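Local coordinates for insulinase family protease (PDB 3GO9), which belongs to the insulinase (M16) family of peptidases, although its own proteolytic activity and substrates have not been established, at residues 75-80 / 140-145; 114-119 / 132-137. All blocks are in the same frame, centred on the assembly; numbering follows the deposited sequence.

Contact 1. Residues 75-80 / 140-145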
loop_
_atom_site.group_PDB
_atom_site.type_symbol
_atom_site.label_atom_id
_atom_site.label_comp_id
_atom_site.label_asym_id
_atom_site.label_seq_id
_atom_site.Cartn_x
_atom_site.Cartn_y
_atom_site.Cartn_z
ATOM N N PRO A 75 -14.830 7.433 -12.780
ATOM C CA PRO A 75 -14.567 6.122 -13.335
ATOM C C PRO A 75 -15.799 5.281 -13.574
ATOM O O PRO A 75 -15.765 4.404 -14.466
ATOM C CB PRO A 75 -13.648 5.464 -12.288
ATOM C CG PRO A 75 -13.638 6.339 -11.160
ATOM C CD PRO A 75 -14.134 7.638 -11.497
ATOM N N ARG A 76 -16.887 5.525 -12.828
ATOM C CA ARG A 76 -18.101 4.773 -13.091
ATOM C C ARG A 76 -18.655 5.118 -14.502
ATOM O O ARG A 76 -19.224 4.278 -15.212
ATOM C CB ARG A 76 -19.143 5.080 -12.017
ATOM C CG ARG A 76 -20.238 4.008 -12.020
ATOM C CD ARG A 76 -21.311 4.328 -11.009
ATOM N NE ARG A 76 -20.886 4.275 -9.611
ATOM C CZ ARG A 76 -21.762 4.255 -8.609
ATOM N NH1 ARG A 76 -23.067 4.294 -8.867
ATOM N NH2 ARG A 76 -21.353 4.234 -7.338
ATOM N N LEU A 77 -18.477 6.361 -14.917
ATOM C CA LEU A 77 -18.886 6.784 -16.263
ATOM C C LEU A 77 -18.192 5.935 -17.372
ATOM O O LEU A 77 -18.853 5.529 -18.332
ATOM C CB LEU A 77 -18.663 8.293 -16.466
ATOM C CG LEU A 77 -19.336 9.177 -15.473
ATOM C CD1 LEU A 77 -18.981 10.674 -15.815
ATOM C CD2 LEU A 77 -20.872 8.993 -15.398
ATOM N N ALA A 78 -16.898 5.709 -17.193
ATOM C CA ALA A 78 -16.050 4.980 -18.085
ATOM C C ALA A 78 -16.537 3.525 -18.253
ATOM O O ALA A 78 -16.245 2.884 -19.272
ATOM C CB ALA A 78 -14.543 5.012 -17.609
ATOM N N LEU A 79 -17.306 3.022 -17.275
ATOM C CA LEU A 79 -17.922 1.682 -17.369
ATOM C C LEU A 79 -19.310 1.719 -17.979
ATOM O O LEU A 79 -19.852 0.685 -18.367
ATOM C CB LEU A 79 -18.002 1.012 -15.988
ATOM C CG LEU A 79 -16.668 0.812 -15.317
ATOM C CD1 LEU A 79 -16.762 0.393 -13.784
ATOM C CD2 LEU A 79 -15.799 -0.234 -16.077
HETATM N N MSE A 80 -19.958 2.875 -18.036
HETATM C CA MSE A 80 -21.261 2.973 -18.672
HETATM C C MSE A 80 -21.080 2.986 -20.166
HETATM O O MSE A 80 -21.839 2.356 -20.897
HETATM C CB MSE A 80 -21.979 4.254 -18.254
HETATM C CG MSE A 80 -22.176 4.433 -16.796
HETATM SE SE MSE A 80 -23.323 3.078 -15.976
HETATM C CE MSE A 80 -22.111 1.782 -15.545
ATOM N N GLY A 140 -8.619 10.801 -21.750
ATOM C CA GLY A 140 -8.817 12.027 -22.542
ATOM C C GLY A 140 -10.137 12.286 -23.202
ATOM O O GLY A 140 -10.312 13.389 -23.738
ATOM N N ASN A 141 -11.053 11.314 -23.215
ATOM C CA ASN A 141 -12.338 11.499 -23.911
ATOM C C ASN A 141 -13.486 10.844 -23.142
ATOM O O ASN A 141 -14.398 10.266 -23.709
ATOM C CB ASN A 141 -12.261 10.938 -25.327
ATOM C CG ASN A 141 -13.393 11.429 -26.239
ATOM O OD1 ASN A 141 -13.946 12.489 -26.053
ATOM N ND2 ASN A 141 -13.771 10.593 -27.208
ATOM N N LEU A 142 -13.447 10.999 -21.844
ATOM C CA LEU A 142 -14.447 10.370 -20.942
ATOM C C LEU A 142 -15.863 10.806 -21.334
ATOM O O LEU A 142 -16.085 11.971 -21.662
ATOM C CB LEU A 142 -14.146 10.739 -19.488
ATOM C CG LEU A 142 -15.035 10.075 -18.441
ATOM C CD1 LEU A 142 -14.760 8.588 -18.416
ATOM C CD2 LEU A 142 -14.811 10.701 -17.022
ATOM N N ALA A 143 -16.804 9.855 -21.333
ATOM C CA ALA A 143 -18.162 10.096 -21.776
ATOM C C ALA A 143 -18.962 10.704 -20.630
ATOM O O ALA A 143 -19.533 10.005 -19.824
ATOM C CB ALA A 143 -18.822 8.764 -22.306
ATOM N N VAL A 144 -18.940 12.024 -20.530
ATOM C CA VAL A 144 -19.572 12.725 -19.430
ATOM C C VAL A 144 -20.766 13.470 -20.036
ATOM O O VAL A 144 -20.612 14.447 -20.749
ATOM C CB VAL A 144 -18.596 13.730 -18.759
ATOM C CG1 VAL A 144 -19.280 14.383 -17.529
ATOM C CG2 VAL A 144 -17.278 13.036 -18.360
ATOM N N SER A 145 -21.948 12.948 -19.804
ATOM C CA SER A 145 -23.150 13.555 -20.322
ATOM C C SER A 145 -24.273 13.356 -19.363
ATOM O O SER A 145 -24.163 12.574 -18.417
ATOM C CB SER A 145 -23.505 12.912 -21.663
ATOM O OG SER A 145 -23.910 11.562 -21.477
#

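Contact 2. Residues 114-119 / 132-137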
loop_
_atom_site.group_PDB
_atom_site.type_symbol
_atom_site.label_atom_id
_atom_site.label_comp_id
_atom_site.label_asym_id
_atom_site.label_seq_id
_atom_site.Cartn_x
_atom_site.Cartn_y
_atom_site.Cartn_z
ATOM N N THR A 114 -6.497 8.205 -8.264
ATOM C CA THR A 114 -7.417 7.203 -8.834
ATOM C C THR A 114 -6.585 6.162 -9.565
ATOM O O THR A 114 -5.690 6.505 -10.356
ATOM C CB THR A 114 -8.327 7.902 -9.830
ATOM O OG1 THR A 114 -9.100 8.868 -9.103
ATOM C CG2 THR A 114 -9.330 6.973 -10.514
ATOM N N LEU A 115 -6.914 4.894 -9.392
ATOM C CA LEU A 115 -6.153 3.794 -9.977
ATOM C C LEU A 115 -7.111 2.961 -10.804
ATOM O O LEU A 115 -8.072 2.372 -10.234
ATOM C CB LEU A 115 -5.555 2.917 -8.871
ATOM C CG LEU A 115 -4.895 1.597 -9.321
ATOM C CD1 LEU A 115 -3.667 1.934 -10.112
ATOM C CD2 LEU A 115 -4.512 0.695 -8.137
ATOM N N TYR A 116 -6.854 2.891 -12.134
ATOM C CA TYR A 116 -7.587 2.019 -13.054
ATOM C C TYR A 116 -6.802 0.731 -13.248
ATOM O O TYR A 116 -5.595 0.771 -13.435
ATOM C CB TYR A 116 -7.773 2.691 -14.420
ATOM C CG TYR A 116 -8.675 3.917 -14.359
ATOM C CD1 TYR A 116 -10.008 3.795 -14.440
ATOM C CD2 TYR A 116 -8.148 5.200 -14.140
ATOM C CE1 TYR A 116 -10.831 4.903 -14.448
ATOM C CE2 TYR A 116 -8.998 6.319 -14.042
ATOM C CZ TYR A 116 -10.325 6.150 -14.225
ATOM O OH TYR A 116 -11.261 7.178 -14.119
ATOM N N SER A 117 -7.497 -0.418 -13.265
ATOM C CA SER A 117 -6.817 -1.701 -13.318
ATOM C C SER A 117 -7.474 -2.624 -14.325
ATOM O O SER A 117 -8.687 -2.878 -14.241
ATOM C CB SER A 117 -6.798 -2.406 -11.958
ATOM O OG SER A 117 -6.185 -1.641 -10.901
ATOM N N LEU A 118 -6.660 -3.188 -15.205
ATOM C CA LEU A 118 -7.060 -4.251 -16.129
ATOM C C LEU A 118 -6.059 -5.419 -16.052
ATOM O O LEU A 118 -4.845 -5.225 -15.868
ATOM C CB LEU A 118 -7.163 -3.742 -17.560
ATOM C CG LEU A 118 -8.459 -3.003 -17.878
ATOM C CD1 LEU A 118 -8.358 -2.008 -19.019
ATOM C CD2 LEU A 118 -9.517 -4.054 -18.254
ATOM N N SER A 119 -6.554 -6.641 -16.205
ATOM C CA SER A 119 -5.756 -7.855 -16.169
ATOM C C SER A 119 -6.231 -8.673 -17.360
ATOM O O SER A 119 -7.410 -9.080 -17.370
ATOM C CB SER A 119 -6.066 -8.650 -14.877
ATOM O OG SER A 119 -5.468 -9.959 -14.910
ATOM N N LEU A 132 -5.854 -0.599 -24.016
ATOM C CA LEU A 132 -5.264 0.707 -24.213
ATOM C C LEU A 132 -6.272 1.725 -24.734
ATOM O O LEU A 132 -6.184 2.927 -24.381
ATOM C CB LEU A 132 -4.026 0.615 -25.123
ATOM C CG LEU A 132 -2.825 -0.164 -24.580
ATOM C CD1 LEU A 132 -1.703 -0.109 -25.630
ATOM C CD2 LEU A 132 -2.291 0.404 -23.256
ATOM N N ALA A 133 -7.244 1.263 -25.541
ATOM C CA ALA A 133 -8.268 2.130 -26.086
ATOM C C ALA A 133 -9.206 2.575 -24.949
ATOM O O ALA A 133 -9.570 3.771 -24.877
ATOM C CB ALA A 133 -8.983 1.396 -27.159
ATOM N N TRP A 134 -9.559 1.652 -24.051
ATOM C CA TRP A 134 -10.428 1.978 -22.937
ATOM C C TRP A 134 -9.710 2.987 -22.033
ATOM O O TRP A 134 -10.279 3.965 -21.574
ATOM C CB TRP A 134 -10.856 0.753 -22.116
ATOM C CG TRP A 134 -11.864 1.088 -21.067
ATOM C CD1 TRP A 134 -13.211 1.265 -21.260
ATOM C CD2 TRP A 134 -11.621 1.376 -19.671
ATOM N NE1 TRP A 134 -13.819 1.599 -20.059
ATOM C CE2 TRP A 134 -12.862 1.646 -19.081
ATOM C CE3 TRP A 134 -10.471 1.416 -18.867
ATOM C CZ2 TRP A 134 -12.990 1.958 -17.746
ATOM C CZ3 TRP A 134 -10.615 1.683 -17.497
ATOM C CH2 TRP A 134 -11.881 1.973 -16.973
ATOM N N LEU A 135 -8.432 2.751 -21.789
ATOM C CA LEU A 135 -7.669 3.613 -20.880
ATOM C C LEU A 135 -7.457 5.006 -21.508
ATOM O O LEU A 135 -7.496 6.022 -20.784
ATOM C CB LEU A 135 -6.324 3.015 -20.515
ATOM C CG LEU A 135 -6.415 1.789 -19.598
ATOM C CD1 LEU A 135 -5.074 1.021 -19.592
ATOM C CD2 LEU A 135 -6.813 2.143 -18.182
ATOM N N SER A 136 -7.211 5.054 -22.810
ATOM C CA SER A 136 -7.090 6.374 -23.519
ATOM C C SER A 136 -8.406 7.106 -23.685
ATOM O O SER A 136 -8.453 8.339 -23.555
ATOM C CB SER A 136 -6.289 6.264 -24.801
ATOM O OG SER A 136 -6.835 5.340 -25.718
ATOM N N ASP A 137 -9.482 6.382 -23.932
ATOM C CA ASP A 137 -10.831 6.975 -23.862
ATOM C C ASP A 137 -11.051 7.598 -22.487
ATOM O O ASP A 137 -11.537 8.730 -22.366
ATOM C CB ASP A 137 -11.953 5.924 -24.068
ATOM C CG ASP A 137 -12.120 5.399 -25.491
ATOM O OD1 ASP A 137 -11.494 5.920 -26.464
ATOM O OD2 ASP A 137 -13.001 4.479 -25.613
#

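Contact 1. Residues 75-80 / 140-145
Leu142 opens the contact by sending its two methyls to different residues of helix 70-80. CD1 rests on the methyl of Ala78, Ala78 CB to Leu142 CD1 3.7 Å, and lies 3.8 Å from the backbone N of Ala78. CD2 turns to Leu77, whose CD1 stands 4.3 Å away. With CG anti to the backbone N (chi1 -176°), the branch of Leu142 brings its end to the helix, although its CB does not point there. The backbone N of Leu142 is hydrogen-bonded with Tyr203 OH. Ala143 contributes backbone: its carbonyl O lies 3.9 Å from CB of Leu77 and takes its hydrogen bond from Thr148 OG1. Ala143 is the centre of an inverse gamma turn, which bends the chain where it passes Leu77. Val144 sets both methyls against one methyl of Leu77: Leu77 CD1 is 3.9 Å from Val144 CG2 and 4.1 Å from its CG1, the two side chains crossing at a slant. Leu77 CD1 thus meets both Leu142 and Val144, and the side chains meet through apolar groups alone. Ser145 ends the loop as the N-cap of helix 146-153. The arrangement is a helix-to-loop packing within the M16 peptidase domain, in which the connection between helices 125-140 and 146-153 runs past helix 70-80. That helix carries His72, which binds a zinc ion with Asp158 and Ile160, and Arg76 is salt-bridged to Asp158. Leu77 is enclosed by Thr148, Val149 and Ala152 of helix 146-153 and by Leu199 of helix 196-206, which also covers Val144, while Pro75 and Leu79 lean on Ile160 of strand 160-162.

Contact 2. Residues 114-119 / 132-137
Tyr116 sets its ring against the indole of Trp134, with Tyr116 CD1 3.6 Å from Trp134 CH2 and 3.8 Å from its CZ3. The ring planes are inclined at 71° and their centroids, taken on the six-membered ring of Trp134, are 5.7 Å apart, an oblique pairing. The phenol OH, beyond the indole contact, is hydrogen-bonded with Tyr207 OH. Nearer the strand, Tyr116 CB lies 3.9 Å from CD2 of Leu135, so Trp134 and Leu135 both meet this one side chain. This is a helix laid over one face of the mixed sheet of the M16 peptidase domain: strand 114-119 and helix 132-137 run nearly antiparallel (167°), their axes 10.3 Å apart. Ser117 faces the other way, toward Arg53 and Leu104. Leu118, two residues on from Tyr116, comes back to the helix side and puts CD1 4.0 Å from CE3 of Trp134 and 4.3 Å from CG of Leu135. Trp134, its CG anti to the backbone N (chi1 -174°), reaches out between helix and sheet, touching Leu118 and Tyr116 through successive carbons of its benzo ring; Trp94 of helix 87-95 meets this indole edge-to-face.

Both contacts are buried and apolar, and Trp134 joins them: its NE1 gives a probable hydrogen bond to Ala78 O, 2.9 Å away, while its CZ2 packs on CD2 of Leu79. Pro75 CB lies close to Tyr116 OH. Contact 2 is built on regular elements, a strand and its covering helix, and uses aromatic rings together with leucines; contact 1 pairs a helix with a loop and uses aliphatic leucine, valine and alanine. The loop of contact 1 follows directly from helix 125-140 of contact 2. The centre of contact 1 lies about 27 Å from that of the chain, that of contact 2 about 20 Å; Ala143 and Val144 are partly exposed, whereas all four touching residues of contact 2 are buried.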